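PDB 3RQI: response regulator protein from Burkholderia pseudomallei, which probably acts in two-component signalling as a transcriptional response regulator, pairing a phosphorylatable receiver domain with a Fis-type helix-turn-helix DNA-binding domain. Local coordinates for residues E17-A20 / G21-R25. Numbering follows the deposited sequence.
Sequences EVFA and GTLAR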
ATOM      1  N   GLU A  17       5.327 -21.858  11.532  1.00 14.68           N
ATOM      2  CA  GLU A  17       6.178 -22.874  10.942  1.00 15.34           C
ATOM      3  C   GLU A  17       5.390 -23.817  10.043  1.00 14.57           C
ATOM      4  O   GLU A  17       5.940 -24.426   9.126  1.00 13.86           O
ATOM      5  CB  GLU A  17       6.931 -23.655  12.043  1.00 16.83           C
ATOM      6  CG  GLU A  17       7.681 -22.738  13.029  1.00 23.28           C
ATOM      7  CD  GLU A  17       8.495 -23.457  14.096  1.00 31.90           C
ATOM      8  OE1 GLU A  17       8.810 -24.662  13.944  1.00 34.35           O
ATOM      9  OE2 GLU A  17       8.838 -22.782  15.087  1.00 33.65           O
ATOM     10  N   VAL A  18       4.090 -23.927  10.307  1.00 14.91           N
ATOM     11  CA  VAL A  18       3.221 -24.766   9.476  1.00 14.43           C
ATOM     12  C   VAL A  18       3.012 -24.121   8.109  1.00 13.54           C
ATOM     13  O   VAL A  18       3.259 -24.724   7.045  1.00 13.23           O
ATOM     14  CB  VAL A  18       1.895 -25.031  10.193  1.00 14.46           C
ATOM     15  CG1 VAL A  18       0.957 -25.813   9.275  1.00 14.91           C
ATOM     16  CG2 VAL A  18       2.101 -25.808  11.540  1.00 17.95           C
ATOM     17  N   PHE A  19       2.592 -22.862   8.113  1.00 12.78           N
ATOM     18  CA  PHE A  19       2.515 -22.097   6.895  1.00 13.54           C
ATOM     19  C   PHE A  19       3.855 -22.093   6.153  1.00 12.45           C
ATOM     20  O   PHE A  19       3.882 -22.280   4.952  1.00 12.29           O
ATOM     21  CB  PHE A  19       2.064 -20.658   7.203  1.00 13.13           C
ATOM     22  CG  PHE A  19       2.114 -19.753   6.014  1.00 14.35           C
ATOM     23  CD1 PHE A  19       1.019 -19.686   5.158  1.00 18.32           C
ATOM     24  CD2 PHE A  19       3.249 -19.010   5.727  1.00 13.55           C
ATOM     25  CE1 PHE A  19       1.043 -18.866   4.051  1.00 20.82           C
ATOM     26  CE2 PHE A  19       3.273 -18.184   4.580  1.00 15.30           C
ATOM     27  CZ  PHE A  19       2.174 -18.141   3.769  1.00 14.54           C
ATOM     28  N   ALA A  20       4.945 -21.912   6.885  1.00 11.83           N
ATOM     29  CA  ALA A  20       6.240 -21.780   6.248  1.00 12.35           C
ATOM     30  C   ALA A  20       6.634 -23.087   5.568  1.00 13.84           C
ATOM     31  O   ALA A  20       7.188 -23.096   4.453  1.00 13.51           O
ATOM     32  CB  ALA A  20       7.290 -21.338   7.270  1.00 13.07           C
ATOM     33  N   GLY A  21       6.318 -24.197   6.223  1.00 13.74           N
ATOM     34  CA  GLY A  21       6.578 -25.523   5.646  1.00 13.58           C
ATOM     35  C   GLY A  21       5.782 -25.834   4.399  1.00 14.76           C
ATOM     36  O   GLY A  21       6.289 -26.415   3.435  1.00 14.50           O
ATOM     37  N   THR A  22       4.513 -25.439   4.398  1.00 13.85           N
ATOM     38  CA  THR A  22       3.675 -25.640   3.213  1.00 13.69           C
ATOM     39  C   THR A  22       4.209 -24.835   2.017  1.00 13.34           C
ATOM     40  O   THR A  22       4.244 -25.319   0.873  1.00 13.82           O
ATOM     41  CB  THR A  22       2.220 -25.264   3.575  1.00 14.55           C
ATOM     42  OG1 THR A  22       1.728 -26.196   4.567  1.00 15.33           O
ATOM     43  CG2 THR A  22       1.312 -25.321   2.354  1.00 16.30           C
ATOM     44  N   LEU A  23       4.625 -23.611   2.293  1.00 12.21           N
ATOM     45  CA  LEU A  23       5.180 -22.758   1.247  1.00 12.91           C
ATOM     46  C   LEU A  23       6.502 -23.351   0.756  1.00 13.67           C
ATOM     47  O   LEU A  23       6.721 -23.458  -0.446  1.00 14.13           O
ATOM     48  CB  LEU A  23       5.338 -21.319   1.764  1.00 12.53           C
ATOM     49  CG  LEU A  23       6.108 -20.350   0.855  1.00 12.59           C
ATOM     50  CD1 LEU A  23       5.489 -20.290  -0.556  1.00 12.44           C
ATOM     51  CD2 LEU A  23       6.115 -18.941   1.505  1.00  8.93           C
ATOM     52  N   ALA A  24       7.350 -23.754   1.693  1.00 13.76           N
ATOM     53  CA  ALA A  24       8.648 -24.364   1.345  1.00 14.70           C
ATOM     54  C   ALA A  24       8.447 -25.586   0.465  1.00 15.99           C
ATOM     55  O   ALA A  24       9.106 -25.734  -0.570  1.00 17.17           O
ATOM     56  CB  ALA A  24       9.414 -24.720   2.593  1.00 15.47           C
ATOM     57  N   ARG A  25       7.553 -26.484   0.866  1.00 16.52           N
ATOM     58  CA  ARG A  25       7.341 -27.664   0.045  1.00 18.41           C
ATOM     59  C   ARG A  25       6.870 -27.324  -1.353  1.00 18.96           C
ATOM     60  O   ARG A  25       7.333 -27.943  -2.297  1.00 20.23           O
ATOM     61  CB  ARG A  25       6.403 -28.630   0.733  1.00 19.06           C
ATOM     62  CG  ARG A  25       7.054 -29.273   1.942  1.00 18.52           C
ATOM     63  CD  ARG A  25       6.158 -30.387   2.524  1.00 21.72           C
ATOM     64  NE  ARG A  25       4.898 -29.858   3.063  1.00 22.61           N
ATOM     65  CZ  ARG A  25       4.771 -29.284   4.262  1.00 22.77           C
ATOM     66  NH1 ARG A  25       3.593 -28.836   4.646  1.00 20.98           N
ATOM     67  NH2 ARG A  25       5.812 -29.173   5.089  1.00 24.66           N
TER
HETATM   68  O   HOH W   1       4.026 -27.521   6.961  1.00  7.63           O
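Residues E17-A20 and G21-R25 are successive turns of one alpha-helix, joined by four i to i+4 backbone hydrogen bonds: G21 N to E17 O, T22 N to V18 O, L23 N to F19 O and A24 N to A20 O. The first, at 2.9 Å between G21 N and E17 O, is the most bent, with an N-H...O angle of 151° and its donor well above the carbonyl plane. V18 O takes a second partner, a water, on the outer side of the helix. Besides T22 N, V18 O accepts a hydrogen bond from this water, whose oxygen is 2.9 Å from V18 O; the same water oxygen lies 2.7 Å from R25 NH1 in the guanidinium plane, so the water bridges the two residues. With chi1 at -70° the R25 side chain runs back along the helix, and the bend at chi3 carries its guanidinium over G21 O. G21 O lies against one face, 3.2 Å from the guanidinium plane and displaced toward its rim. On another flank, F19 CE2 meets L23 CD2 at 4.3 Å, the methyl approaching the ring obliquely; with CG anti to the backbone N (chi1 171°), L23 sends its branches along this flank. The F19 ring also makes a cation-pi contact with K108, while N16 OD1 accepts a hydrogen bond from F19 N at the start of the helix. Within the beta-alpha-beta unit of the CheY-like receiver fold, A20 and A24 pack on strand 33-37, A20 and L23 both reach V12 of strand 9-13, and L23 also meets V112 and I115 of helix 112-118.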